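Local coordinates for protein berberine bridge enzyme-like 28 (Arabidopsis thaliana, PDB 5D79) that binds FAD as a plant oxidoreductase of the berberine bridge enzyme-like family and takes part in adaptation to salt stress, at residues W146-A151 against I239-V244; E155-I160 against F169-H174; T401-K406 against L424-Y429. All coordinates share one frame; numbering follows the deposited sequence.

Following the chain from the N terminus, strand 144-148 opens contact 1 and runs almost directly into helix 153-163, the first half of contact 2. A short loop closes when residues 169-174 fold back against that helix, so contact 2 lies wholly within the longer excursion that ends when strand 238-248 returns to pair with strand 144-148. The two touch: Val147 packs on Leu156, and Val244 on Phe169, joining sheet and helix in the PCMH-type FAD-binding region. Contact 3 follows in series, pairing strands 396-402 and 425-434 of the seven-stranded antiparallel sheet, with 17 residues between its segments. Contact 1 meets the adenine end of FAD, contact 2 the flavin ring.

Contact 1. Residues W146-A151 against I239-V244. With FAD (flavin-adenine dinucleotide), chain E; PO4 (phosphate ion), chain D.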
loop_
_atom_site.group_PDB
_atom_site.type_symbol
_atom_site.label_atom_id
_atom_site.label_comp_id
_atom_site.label_asym_id
_atom_site.label_seq_id
_atom_site.Cartn_x
_atom_site.Cartn_y
_atom_site.Cartn_z
ATOM N N TRP A 146 10.937 -1.863 -17.084
ATOM C CA TRP A 146 9.888 -2.829 -16.824
ATOM C C TRP A 146 10.127 -3.476 -15.466
ATOM O O TRP A 146 11.260 -3.795 -15.095
ATOM C CB TRP A 146 9.816 -3.870 -17.934
ATOM C CG TRP A 146 9.060 -3.385 -19.127
ATOM C CD1 TRP A 146 9.574 -2.759 -20.233
ATOM C CD2 TRP A 146 7.647 -3.476 -19.338
ATOM N NE1 TRP A 146 8.566 -2.459 -21.123
ATOM C CE2 TRP A 146 7.372 -2.886 -20.596
ATOM C CE3 TRP A 146 6.583 -3.995 -18.586
ATOM C CZ2 TRP A 146 6.074 -2.805 -21.118
ATOM C CZ3 TRP A 146 5.296 -3.915 -19.107
ATOM C CH2 TRP A 146 5.055 -3.324 -20.360
ATOM N N VAL A 147 9.057 -3.629 -14.700
ATOM C CA VAL A 147 9.175 -4.190 -13.367
ATOM C C VAL A 147 8.160 -5.299 -13.176
ATOM O O VAL A 147 6.965 -5.029 -13.054
ATOM C CB VAL A 147 8.961 -3.123 -12.274
ATOM C CG1 VAL A 147 9.435 -3.659 -10.907
ATOM C CG2 VAL A 147 9.676 -1.828 -12.645
ATOM N N GLN A 148 8.639 -6.538 -13.155
ATOM C CA GLN A 148 7.782 -7.687 -12.907
ATOM C C GLN A 148 7.171 -7.604 -11.517
ATOM O O GLN A 148 7.838 -7.231 -10.550
ATOM C CB GLN A 148 8.556 -8.990 -13.065
ATOM C CG GLN A 148 9.091 -9.223 -14.459
ATOM C CD GLN A 148 9.401 -10.688 -14.713
ATOM O OE1 GLN A 148 9.873 -11.387 -13.831
ATOM N NE2 GLN A 148 9.115 -11.157 -15.919
ATOM N N THR A 149 5.899 -7.971 -11.426
ATOM C CA THR A 149 5.084 -7.709 -10.239
ATOM C C THR A 149 5.473 -8.478 -8.967
ATOM O O THR A 149 4.930 -8.211 -7.890
ATOM C CB THR A 149 3.612 -8.009 -10.548
ATOM O OG1 THR A 149 3.527 -9.265 -11.232
ATOM C CG2 THR A 149 3.028 -6.901 -11.426
ATOM N N GLY A 150 6.399 -9.427 -9.085
ATOM C CA GLY A 150 6.874 -10.160 -7.926
ATOM C C GLY A 150 7.933 -9.383 -7.170
ATOM O O GLY A 150 8.336 -9.774 -6.072
ATOM N N ALA A 151 8.371 -8.274 -7.762
ATOM C CA ALA A 151 9.415 -7.441 -7.188
ATOM C C ALA A 151 8.890 -6.627 -6.015
ATOM O O ALA A 151 7.702 -6.316 -5.950
ATOM C CB ALA A 151 9.995 -6.531 -8.245
ATOM N N ILE A 239 -1.705 -9.150 -13.002
ATOM C CA ILE A 239 -0.765 -8.207 -13.583
ATOM C C ILE A 239 0.638 -8.811 -13.528
ATOM O O ILE A 239 1.120 -9.191 -12.456
ATOM C CB ILE A 239 -0.802 -6.841 -12.852
ATOM C CG1 ILE A 239 -2.251 -6.389 -12.674
ATOM C CG2 ILE A 239 -0.025 -5.798 -13.638
ATOM C CD1 ILE A 239 -2.442 -5.324 -11.644
ATOM N N LEU A 240 1.278 -8.909 -14.694
ATOM C CA LEU A 240 2.559 -9.580 -14.809
ATOM C C LEU A 240 3.728 -8.617 -14.652
ATOM O O LEU A 240 4.783 -8.983 -14.101
ATOM C CB LEU A 240 2.657 -10.298 -16.150
ATOM C CG LEU A 240 1.743 -11.503 -16.361
ATOM C CD1 LEU A 240 1.995 -12.078 -17.740
ATOM C CD2 LEU A 240 1.939 -12.560 -15.277
ATOM N N SER A 241 3.538 -7.387 -15.128
ATOM C CA SER A 241 4.639 -6.438 -15.166
ATOM C C SER A 241 4.150 -4.990 -15.255
ATOM O O SER A 241 3.069 -4.725 -15.780
ATOM C CB SER A 241 5.551 -6.778 -16.344
ATOM O OG SER A 241 6.828 -6.211 -16.166
ATOM N N TRP A 242 4.938 -4.064 -14.711
ATOM C CA TRP A 242 4.670 -2.631 -14.847
ATOM C C TRP A 242 5.734 -2.011 -15.732
ATOM O O TRP A 242 6.910 -2.366 -15.618
ATOM C CB TRP A 242 4.692 -1.893 -13.501
ATOM C CG TRP A 242 3.741 -2.344 -12.448
ATOM C CD1 TRP A 242 4.065 -2.919 -11.255
ATOM C CD2 TRP A 242 2.314 -2.219 -12.459
ATOM N NE1 TRP A 242 2.925 -3.186 -10.530
ATOM C CE2 TRP A 242 1.838 -2.762 -11.244
ATOM C CE3 TRP A 242 1.391 -1.718 -13.386
ATOM C CZ2 TRP A 242 0.478 -2.810 -10.927
ATOM C CZ3 TRP A 242 0.040 -1.771 -13.072
ATOM C CH2 TRP A 242 -0.403 -2.319 -11.851
ATOM N N LYS A 243 5.343 -1.076 -16.593
ATOM C CA LYS A 243 6.338 -0.218 -17.238
ATOM C C LYS A 243 6.313 1.131 -16.548
ATOM O O LYS A 243 5.361 1.891 -16.695
ATOM C CB LYS A 243 6.100 -0.060 -18.747
ATOM C CG LYS A 243 7.299 0.589 -19.452
ATOM C CD LYS A 243 7.158 0.607 -20.963
ATOM C CE LYS A 243 8.322 1.358 -21.593
ATOM N NZ LYS A 243 8.459 1.052 -23.053
ATOM N N VAL A 244 7.358 1.404 -15.771
ATOM C CA VAL A 244 7.418 2.616 -14.966
ATOM C C VAL A 244 8.063 3.788 -15.703
ATOM O O VAL A 244 8.866 3.616 -16.621
ATOM C CB VAL A 244 8.181 2.374 -13.625
ATOM C CG1 VAL A 244 7.492 1.301 -12.810
ATOM C CG2 VAL A 244 9.634 2.006 -13.875
HETATM P PA FAD E . -0.094 -8.572 -1.500
HETATM O O1A FAD E . -0.764 -9.157 -0.283
HETATM O O2A FAD E . 0.807 -9.558 -2.206
HETATM O O5B FAD E . -1.215 -7.967 -2.494
HETATM C C5B FAD E . -2.271 -7.152 -2.005
HETATM C C4B FAD E . -3.494 -7.148 -2.933
HETATM O O4B FAD E . -3.069 -6.931 -4.266
HETATM C C3B FAD E . -4.223 -8.483 -2.895
HETATM O O3B FAD E . -5.619 -8.306 -3.015
HETATM C C2B FAD E . -3.657 -9.212 -4.100
HETATM O O2B FAD E . -4.560 -10.164 -4.633
HETATM C C1B FAD E . -3.324 -8.075 -5.062
HETATM N N9A FAD E . -2.182 -8.348 -5.962
HETATM C C8A FAD E . -0.852 -8.511 -5.647
HETATM N N7A FAD E . -0.161 -8.722 -6.798
HETATM C C5A FAD E . -1.026 -8.695 -7.840
HETATM C C6A FAD E . -0.874 -8.851 -9.218
HETATM N N6A FAD E . 0.331 -8.836 -9.776
HETATM N N1A FAD E . -1.979 -8.765 -10.042
HETATM C C2A FAD E . -3.224 -8.519 -9.506
HETATM N N3A FAD E . -3.368 -8.370 -8.141
HETATM C C4A FAD E . -2.294 -8.454 -7.322
HETATM N N1 FAD E . 0.998 1.569 1.246
HETATM C C2 FAD E . 1.230 2.892 0.912
HETATM O O2 FAD E . 0.871 3.334 -0.186
HETATM N N3 FAD E . 1.889 3.717 1.815
HETATM C C4 FAD E . 2.315 3.242 3.045
HETATM O O4 FAD E . 2.995 3.969 3.770
HETATM C C4X FAD E . 2.097 1.902 3.369
HETATM N N5 FAD E . 2.624 1.353 4.528
HETATM C C5X FAD E . 2.662 -0.026 4.674
HETATM C C6 FAD E . 3.397 -0.625 5.695
HETATM C C7 FAD E . 3.420 -2.015 5.834
HETATM C C7M FAD E . 4.206 -2.647 6.943
HETATM C C8 FAD E . 2.740 -2.819 4.917
HETATM C C8M FAD E . 2.727 -4.314 5.057
HETATM C C9 FAD E . 2.004 -2.222 3.900
HETATM C C9A FAD E . 1.921 -0.830 3.806
HETATM N N10 FAD E . 1.160 -0.228 2.815
HETATM C C10 FAD E . 1.462 1.067 2.442
HETATM C "C1'" FAD E . 0.086 -0.996 2.109
HETATM C "C2'" FAD E . 0.568 -1.709 0.859
HETATM O "O2'" FAD E . 0.929 -0.748 -0.110
HETATM C "C3'" FAD E . -0.568 -2.597 0.368
HETATM O "O3'" FAD E . -0.791 -3.606 1.330
HETATM C "C4'" FAD E . -0.236 -3.283 -0.934
HETATM O "O4'" FAD E . -1.419 -3.638 -1.599
HETATM C "C5'" FAD E . 0.501 -4.572 -0.646
HETATM O "O5'" FAD E . 1.102 -5.025 -1.837
HETATM P P FAD E . 1.864 -6.435 -1.789
HETATM O O1P FAD E . 2.183 -6.893 -3.187
HETATM O O2P FAD E . 3.112 -6.346 -0.946
HETATM O O3P FAD E . 0.756 -7.299 -0.996
HETATM P P PO4 D . 8.563 -8.177 -18.331
HETATM O O1 PO4 D . 8.436 -6.846 -17.634
HETATM O O2 PO4 D . 8.572 -7.934 -19.823
HETATM O O3 PO4 D . 9.839 -8.847 -17.892
HETATM O O4 PO4 D . 7.399 -9.064 -17.958
HETATM O O HOH W 1 10.532 -0.603 -22.843
#
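The carbonyl oxygen of Ile239 is gripped twice: Thr149 OG1 donates to Ile239 O at 2.7 Å, and the adenine amino nitrogen N6A of FAD reaches the same Ile239 O at 2.8 Å. The threonine hydroxyl sits between its own backbone N and carbonyl carbon (chi1 46°), a setting that also lays CG2 over one face of the Trp242 five-membered ring in a CH-pi contact. Ile239 N closes the pair by donating to FAD N1A (3.0 Å). Next to Thr149, strands 144-148 and 238-248 run antiparallel; Val147 and Trp242 exchange two backbone bonds, the shorter from Val147 N to Trp242 O at 2.7 Å. Trp242 NE1 is hydrogen-bonded to Val179 O. On the sheet face carrying Trp146 and Lys243, the extended lysine chain runs across the indole, with Lys243 CB 3.5 Å from the centroid of the Trp146 six-membered ring. At the indole edge one water accepts from Lys243 NZ (2.7 Å) and, weakly, from Trp146 NE1. Oxygen O2 of a phosphate, probably from the crystallisation liquor, lies toward the rim of the other indole face. Replacing Trp146 by an alanine would probably strip the lysine methylenes of their aromatic platform and leave the ammonium group freer to swing. Main-chain atoms of Ile239 thus recognise the Watson-Crick edge of adenine, while Thr149 shares and steadies the acceptor.

Contact 2. Residues E155-I160 against F169-H174; sequences ELYYEI and FPAGIH. With FAD (flavin-adenine dinucleotide), chain E.
Tyr157 of helix 153-163 points its phenol end at the loop that follows strand 167-168 in the FAD-binding PCMH-type domain, where Pro170 is the centre of an inverse gamma turn. The tyrosine ring lies with its rim toward the loop: Gly172 O is met near the ring plane, and Tyr157 OH donates to Gly172 O at 2.7 Å. Ala171 CB comes up beside the same hydroxyl, 3.3 Å from Tyr157 OH. Beside this polar end, Leu156 and Ile160 make the apolar part of the contact. Phe169 has CG anti to its backbone N (chi1 -173°), which swings the ring past the helix toward Val244 of strand 238-248; Phe169 CB is left against Ile160 CD1, and Leu156 CD2 approaches Phe169 CD2 obliquely at 3.9 Å. Pro170 CD lies over one face of the Phe169 ring, while Trp336 meets the Tyr157 ring edge-to-face. Farther along the loop, His174 places its ring face over FAD C6, so the segment held by the helix leads straight to the flavin. A single water ties the turn together: it donates to Tyr157 OH, accepts from Ala171 N, and donates to Phe169 O at 2.6 Å.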
loop_
_atom_site.group_PDB
_atom_site.type_symbol
_atom_site.label_atom_id
_atom_site.label_comp_id
_atom_site.label_asym_id
_atom_site.label_seq_id
_atom_site.Cartn_x
_atom_site.Cartn_y
_atom_site.Cartn_z
ATOM N N GLU A 155 13.492 -3.655 -3.848
ATOM C CA GLU A 155 14.325 -4.166 -4.933
ATOM C C GLU A 155 14.373 -3.140 -6.066
ATOM O O GLU A 155 15.435 -2.891 -6.655
ATOM C CB GLU A 155 13.803 -5.523 -5.436
ATOM C CG GLU A 155 14.032 -6.684 -4.463
ATOM C CD GLU A 155 13.104 -7.891 -4.695
ATOM O OE1 GLU A 155 12.215 -7.837 -5.577
ATOM O OE2 GLU A 155 13.272 -8.897 -3.972
ATOM N N LEU A 156 13.222 -2.542 -6.361
ATOM C CA LEU A 156 13.143 -1.529 -7.402
ATOM C C LEU A 156 14.020 -0.325 -7.045
ATOM O O LEU A 156 14.825 0.152 -7.861
ATOM C CB LEU A 156 11.696 -1.091 -7.615
ATOM C CG LEU A 156 11.562 0.105 -8.548
ATOM C CD1 LEU A 156 12.027 -0.272 -9.945
ATOM C CD2 LEU A 156 10.132 0.608 -8.557
ATOM N N TYR A 157 13.851 0.156 -5.819
ATOM C CA TYR A 157 14.663 1.241 -5.299
ATOM C C TYR A 157 16.146 0.948 -5.477
ATOM O O TYR A 157 16.917 1.803 -5.928
ATOM C CB TYR A 157 14.352 1.468 -3.822
ATOM C CG TYR A 157 13.019 2.109 -3.585
ATOM C CD1 TYR A 157 12.355 2.764 -4.609
ATOM C CD2 TYR A 157 12.413 2.066 -2.332
ATOM C CE1 TYR A 157 11.121 3.362 -4.388
ATOM C CE2 TYR A 157 11.184 2.668 -2.102
ATOM C CZ TYR A 157 10.552 3.314 -3.134
ATOM O OH TYR A 157 9.340 3.912 -2.930
ATOM N N TYR A 158 16.532 -0.274 -5.125
ATOM C CA TYR A 158 17.931 -0.683 -5.144
ATOM C C TYR A 158 18.487 -0.641 -6.552
ATOM O O TYR A 158 19.611 -0.207 -6.774
ATOM C CB TYR A 158 18.082 -2.085 -4.561
ATOM C CG TYR A 158 19.503 -2.559 -4.458
ATOM C CD1 TYR A 158 20.376 -2.006 -3.521
ATOM C CD2 TYR A 158 19.977 -3.573 -5.284
ATOM C CE1 TYR A 158 21.684 -2.452 -3.415
ATOM C CE2 TYR A 158 21.280 -4.025 -5.185
ATOM C CZ TYR A 158 22.129 -3.464 -4.252
ATOM O OH TYR A 158 23.424 -3.919 -4.164
ATOM N N GLU A 159 17.681 -1.085 -7.505
ATOM C CA GLU A 159 18.114 -1.168 -8.892
ATOM C C GLU A 159 18.362 0.241 -9.452
ATOM O O GLU A 159 19.405 0.518 -10.047
ATOM C CB GLU A 159 17.068 -1.950 -9.699
ATOM C CG GLU A 159 17.440 -2.285 -11.136
ATOM C CD GLU A 159 18.739 -3.069 -11.286
ATOM O OE1 GLU A 159 19.069 -3.931 -10.421
ATOM O OE2 GLU A 159 19.424 -2.803 -12.302
ATOM N N ILE A 160 17.399 1.128 -9.225
ATOM C CA ILE A 160 17.545 2.545 -9.529
ATOM C C ILE A 160 18.737 3.188 -8.813
ATOM O O ILE A 160 19.661 3.683 -9.455
ATOM C CB ILE A 160 16.290 3.315 -9.135
ATOM C CG1 ILE A 160 15.068 2.746 -9.855
ATOM C CG2 ILE A 160 16.477 4.784 -9.435
ATOM C CD1 ILE A 160 13.752 3.301 -9.356
ATOM N N PHE A 169 11.742 6.789 -8.095
ATOM C CA PHE A 169 10.392 6.428 -8.430
ATOM C C PHE A 169 9.536 6.650 -7.198
ATOM O O PHE A 169 9.936 6.289 -6.095
ATOM C CB PHE A 169 10.299 4.984 -8.933
ATOM C CG PHE A 169 8.937 4.636 -9.444
ATOM C CD1 PHE A 169 8.520 5.084 -10.686
ATOM C CD2 PHE A 169 8.049 3.910 -8.661
ATOM C CE1 PHE A 169 7.250 4.802 -11.147
ATOM C CE2 PHE A 169 6.770 3.618 -9.119
ATOM C CZ PHE A 169 6.375 4.058 -10.358
ATOM N N PRO A 170 8.358 7.271 -7.386
ATOM C CA PRO A 170 7.463 7.617 -6.284
ATOM C C PRO A 170 6.594 6.438 -5.827
ATOM O O PRO A 170 5.511 6.242 -6.366
ATOM C CB PRO A 170 6.608 8.730 -6.885
ATOM C CG PRO A 170 6.530 8.374 -8.337
ATOM C CD PRO A 170 7.851 7.761 -8.683
ATOM N N ALA A 171 7.079 5.654 -4.866
ATOM C CA ALA A 171 6.287 4.586 -4.255
ATOM C C ALA A 171 6.411 4.685 -2.738
ATOM O O ALA A 171 6.914 5.693 -2.232
ATOM C CB ALA A 171 6.734 3.220 -4.750
ATOM N N GLY A 172 5.974 3.654 -2.017
ATOM C CA GLY A 172 5.946 3.700 -0.563
ATOM C C GLY A 172 7.301 3.674 0.123
ATOM O O GLY A 172 8.342 3.454 -0.514
ATOM N N ILE A 173 7.313 3.893 1.435
ATOM C CA ILE A 173 8.600 3.907 2.142
ATOM C C ILE A 173 9.064 2.524 2.615
ATOM O O ILE A 173 10.231 2.357 2.934
ATOM C CB ILE A 173 8.595 4.856 3.389
ATOM C CG1 ILE A 173 7.809 4.237 4.548
ATOM C CG2 ILE A 173 8.107 6.265 3.020
ATOM C CD1 ILE A 173 7.843 5.041 5.823
ATOM N N HIS A 174 8.165 1.544 2.661
ATOM C CA HIS A 174 8.495 0.244 3.248
ATOM C C HIS A 174 9.018 -0.756 2.187
ATOM O O HIS A 174 8.296 -1.155 1.272
ATOM C CB HIS A 174 7.273 -0.314 3.994
ATOM C CG HIS A 174 6.840 0.520 5.167
ATOM N ND1 HIS A 174 5.998 1.606 5.043
ATOM C CD2 HIS A 174 7.133 0.425 6.486
ATOM C CE1 HIS A 174 5.788 2.142 6.233
ATOM N NE2 HIS A 174 6.468 1.446 7.125
HETATM P PA FAD E . -0.094 -8.572 -1.500
HETATM O O1A FAD E . -0.764 -9.157 -0.283
HETATM O O2A FAD E . 0.807 -9.558 -2.206
HETATM O O5B FAD E . -1.215 -7.967 -2.494
HETATM C C5B FAD E . -2.271 -7.152 -2.005
HETATM C C4B FAD E . -3.494 -7.148 -2.933
HETATM O O4B FAD E . -3.069 -6.931 -4.266
HETATM C C3B FAD E . -4.223 -8.483 -2.895
HETATM O O3B FAD E . -5.619 -8.306 -3.015
HETATM C C2B FAD E . -3.657 -9.212 -4.100
HETATM O O2B FAD E . -4.560 -10.164 -4.633
HETATM C C1B FAD E . -3.324 -8.075 -5.062
HETATM N N9A FAD E . -2.182 -8.348 -5.962
HETATM C C8A FAD E . -0.852 -8.511 -5.647
HETATM N N7A FAD E . -0.161 -8.722 -6.798
HETATM C C5A FAD E . -1.026 -8.695 -7.840
HETATM C C6A FAD E . -0.874 -8.851 -9.218
HETATM N N6A FAD E . 0.331 -8.836 -9.776
HETATM N N1A FAD E . -1.979 -8.765 -10.042
HETATM C C2A FAD E . -3.224 -8.519 -9.506
HETATM N N3A FAD E . -3.368 -8.370 -8.141
HETATM C C4A FAD E . -2.294 -8.454 -7.322
HETATM N N1 FAD E . 0.998 1.569 1.246
HETATM C C2 FAD E . 1.230 2.892 0.912
HETATM O O2 FAD E . 0.871 3.334 -0.186
HETATM N N3 FAD E . 1.889 3.717 1.815
HETATM C C4 FAD E . 2.315 3.242 3.045
HETATM O O4 FAD E . 2.995 3.969 3.770
HETATM C C4X FAD E . 2.097 1.902 3.369
HETATM N N5 FAD E . 2.624 1.353 4.528
HETATM C C5X FAD E . 2.662 -0.026 4.674
HETATM C C6 FAD E . 3.397 -0.625 5.695
HETATM C C7 FAD E . 3.420 -2.015 5.834
HETATM C C7M FAD E . 4.206 -2.647 6.943
HETATM C C8 FAD E . 2.740 -2.819 4.917
HETATM C C8M FAD E . 2.727 -4.314 5.057
HETATM C C9 FAD E . 2.004 -2.222 3.900
HETATM C C9A FAD E . 1.921 -0.830 3.806
HETATM N N10 FAD E . 1.160 -0.228 2.815
HETATM C C10 FAD E . 1.462 1.067 2.442
HETATM C "C1'" FAD E . 0.086 -0.996 2.109
HETATM C "C2'" FAD E . 0.568 -1.709 0.859
HETATM O "O2'" FAD E . 0.929 -0.748 -0.110
HETATM C "C3'" FAD E . -0.568 -2.597 0.368
HETATM O "O3'" FAD E . -0.791 -3.606 1.330
HETATM C "C4'" FAD E . -0.236 -3.283 -0.934
HETATM O "O4'" FAD E . -1.419 -3.638 -1.599
HETATM C "C5'" FAD E . 0.501 -4.572 -0.646
HETATM O "O5'" FAD E . 1.102 -5.025 -1.837
HETATM P P FAD E . 1.864 -6.435 -1.789
HETATM O O1P FAD E . 2.183 -6.893 -3.187
HETATM O O2P FAD E . 3.112 -6.346 -0.946
HETATM O O3P FAD E . 0.756 -7.299 -0.996
HETATM O O HOH W 2 9.617 6.639 -3.499
#

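Contact 3. Residues T401-K406 against L424-Y429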
loop_
_atom_site.group_PDB
_atom_site.type_symbol
_atom_site.label_atom_id
_atom_site.label_comp_id
_atom_site.label_asym_id
_atom_site.label_seq_id
_atom_site.Cartn_x
_atom_site.Cartn_y
_atom_site.Cartn_z
ATOM N N THR A 401 -0.119 12.156 6.772
ATOM C CA THR A 401 0.593 12.275 5.507
ATOM C C THR A 401 -0.000 13.385 4.642
ATOM O O THR A 401 -1.145 13.292 4.217
ATOM C CB THR A 401 0.555 10.942 4.752
ATOM O OG1 THR A 401 1.235 9.963 5.537
ATOM C CG2 THR A 401 1.243 11.043 3.411
ATOM N N PRO A 402 0.793 14.433 4.359
ATOM C CA PRO A 402 0.249 15.600 3.658
ATOM C C PRO A 402 -0.036 15.338 2.177
ATOM O O PRO A 402 0.790 14.765 1.470
ATOM C CB PRO A 402 1.356 16.638 3.827
ATOM C CG PRO A 402 2.619 15.805 3.818
ATOM C CD PRO A 402 2.256 14.515 4.517
ATOM N N PHE A 403 -1.215 15.742 1.716
ATOM C CA PHE A 403 -1.505 15.736 0.285
ATOM C C PHE A 403 -1.228 17.142 -0.293
ATOM O O PHE A 403 -0.240 17.780 0.073
ATOM C CB PHE A 403 -2.942 15.276 0.018
ATOM C CG PHE A 403 -3.128 13.784 0.125
ATOM C CD1 PHE A 403 -2.278 13.018 0.919
ATOM C CD2 PHE A 403 -4.130 13.140 -0.587
ATOM C CE1 PHE A 403 -2.423 11.619 1.012
ATOM C CE2 PHE A 403 -4.300 11.751 -0.502
ATOM C CZ PHE A 403 -3.440 10.987 0.302
ATOM N N GLY A 404 -2.082 17.641 -1.179
ATOM C CA GLY A 404 -1.770 18.895 -1.837
ATOM C C GLY A 404 -0.651 18.669 -2.840
ATOM O O GLY A 404 -0.277 17.536 -3.108
ATOM N N GLY A 405 -0.109 19.737 -3.410
ATOM C CA GLY A 405 0.856 19.570 -4.484
ATOM C C GLY A 405 0.269 18.802 -5.661
ATOM O O GLY A 405 -0.859 19.062 -6.081
ATOM N N LYS A 406 1.012 17.833 -6.182
ATOM C CA LYS A 406 0.551 17.086 -7.347
ATOM C C LYS A 406 -0.762 16.375 -7.028
ATOM O O LYS A 406 -1.596 16.138 -7.920
ATOM C CB LYS A 406 1.618 16.082 -7.810
ATOM C CG LYS A 406 1.332 15.439 -9.170
ATOM C CD LYS A 406 1.788 16.328 -10.339
ATOM C CE LYS A 406 1.292 15.778 -11.671
ATOM N NZ LYS A 406 2.049 16.297 -12.842
ATOM N N LEU A 424 -6.717 17.637 2.530
ATOM C CA LEU A 424 -5.526 18.248 3.101
ATOM C C LEU A 424 -4.450 17.184 3.378
ATOM O O LEU A 424 -3.289 17.340 2.991
ATOM C CB LEU A 424 -5.877 19.003 4.388
ATOM C CG LEU A 424 -6.959 20.073 4.323
ATOM C CD1 LEU A 424 -6.957 20.816 5.617
ATOM C CD2 LEU A 424 -6.684 21.012 3.183
ATOM N N TYR A 425 -4.842 16.105 4.051
ATOM C CA TYR A 425 -3.917 15.022 4.346
ATOM C C TYR A 425 -4.655 13.716 4.602
ATOM O O TYR A 425 -5.875 13.687 4.747
ATOM C CB TYR A 425 -3.030 15.379 5.548
ATOM C CG TYR A 425 -3.758 15.619 6.850
ATOM C CD1 TYR A 425 -4.215 16.894 7.187
ATOM C CD2 TYR A 425 -3.962 14.588 7.754
ATOM C CE1 TYR A 425 -4.867 17.137 8.379
ATOM C CE2 TYR A 425 -4.622 14.820 8.960
ATOM C CZ TYR A 425 -5.071 16.095 9.264
ATOM O OH TYR A 425 -5.723 16.336 10.453
ATOM N N GLU A 426 -3.898 12.635 4.639
ATOM C CA GLU A 426 -4.445 11.326 4.932
ATOM C C GLU A 426 -3.933 10.935 6.316
ATOM O O GLU A 426 -2.828 11.313 6.710
ATOM C CB GLU A 426 -4.039 10.316 3.847
ATOM C CG GLU A 426 -4.640 8.913 3.989
ATOM C CD GLU A 426 -3.734 7.961 4.756
ATOM O OE1 GLU A 426 -2.568 8.330 5.026
ATOM O OE2 GLU A 426 -4.186 6.845 5.081
ATOM N N ILE A 427 -4.746 10.210 7.068
ATOM C CA ILE A 427 -4.344 9.821 8.404
ATOM C C ILE A 427 -4.589 8.322 8.612
ATOM O O ILE A 427 -5.667 7.808 8.310
ATOM C CB ILE A 427 -5.082 10.671 9.479
ATOM C CG1 ILE A 427 -4.727 10.215 10.893
ATOM C CG2 ILE A 427 -6.581 10.647 9.271
ATOM C CD1 ILE A 427 -5.188 11.198 11.933
ATOM N N GLN A 428 -3.564 7.625 9.096
ATOM C CA GLN A 428 -3.670 6.203 9.375
ATOM C C GLN A 428 -3.530 5.949 10.862
ATOM O O GLN A 428 -2.631 6.462 11.501
ATOM C CB GLN A 428 -2.603 5.408 8.608
ATOM C CG GLN A 428 -2.654 3.902 8.854
ATOM C CD GLN A 428 -1.433 3.160 8.338
ATOM O OE1 GLN A 428 -0.442 3.769 7.915
ATOM N NE2 GLN A 428 -1.497 1.827 8.375
ATOM N N TYR A 429 -4.439 5.161 11.407
ATOM C CA TYR A 429 -4.344 4.684 12.783
ATOM C C TYR A 429 -3.994 3.203 12.733
ATOM O O TYR A 429 -4.780 2.388 12.248
ATOM C CB TYR A 429 -5.659 4.893 13.540
ATOM C CG TYR A 429 -6.537 6.024 13.018
ATOM C CD1 TYR A 429 -7.424 5.817 11.952
ATOM C CD2 TYR A 429 -6.509 7.287 13.608
ATOM C CE1 TYR A 429 -8.235 6.836 11.487
ATOM C CE2 TYR A 429 -7.309 8.311 13.142
ATOM C CZ TYR A 429 -8.174 8.084 12.084
ATOM O OH TYR A 429 -8.988 9.104 11.625
HETATM O O HOH W 3 -0.586 8.847 7.009
#
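Thr401 and Glu426 form a hydrogen-bonded antiparallel pair. Thr401 N donates to Glu426 O at 2.8 Å, almost straight at 175°, and Glu426 N returns the bond to Thr401 O at 2.9 Å. Pro402 faces Tyr425 in the next, non-hydrogen-bonded position, so the missing N-H of the proline costs this strand pair nothing. The ladder then goes one step beyond strand 396-402, with Phe403 N donating to Leu424 O at 2.9 Å. Side chains add to each step. Tyr425 CB is pressed against Thr401 O (3.1 Å), and the Phe403 ring crosses Glu426 obliquely, Phe403 CE1 reaching Glu426 CB at 3.5 Å. The side chains of Thr401 and Glu426 lie side by side and point the same way. The Glu426 chain leaves its backbone extended (chi1 -176°), then bends sharply at the next bond (chi2 -93°), bringing the carboxylate alongside the threonine. One water spans the two, 2.6 Å from Thr401 OG1 and 2.9 Å from Glu426 OE1, to which it probably donates. In the second shell, Arg287 is hydrogen-bonded to Thr401 OG1, and Asp369 brings a second carboxylate close to Glu426 OE2. On the opposite sheet face, the Tyr425 ring meets Trp273 edge-to-face while its hydroxyl bonds to Gln274. In the seven-stranded antiparallel sheet the pair lies between strands 284-292 and 363-372, and on the latter Leu424 and Tyr425 both face Val372 in a classic beta bulge. The backbone ladder therefore fixes Thr401 and Glu426 as neighbours, and their water, arginine and carboxylate partners build a buried polar cluster on the Thr401/Glu426 face of the sheet, with the Thr401 side chain about 6 Å from FAD.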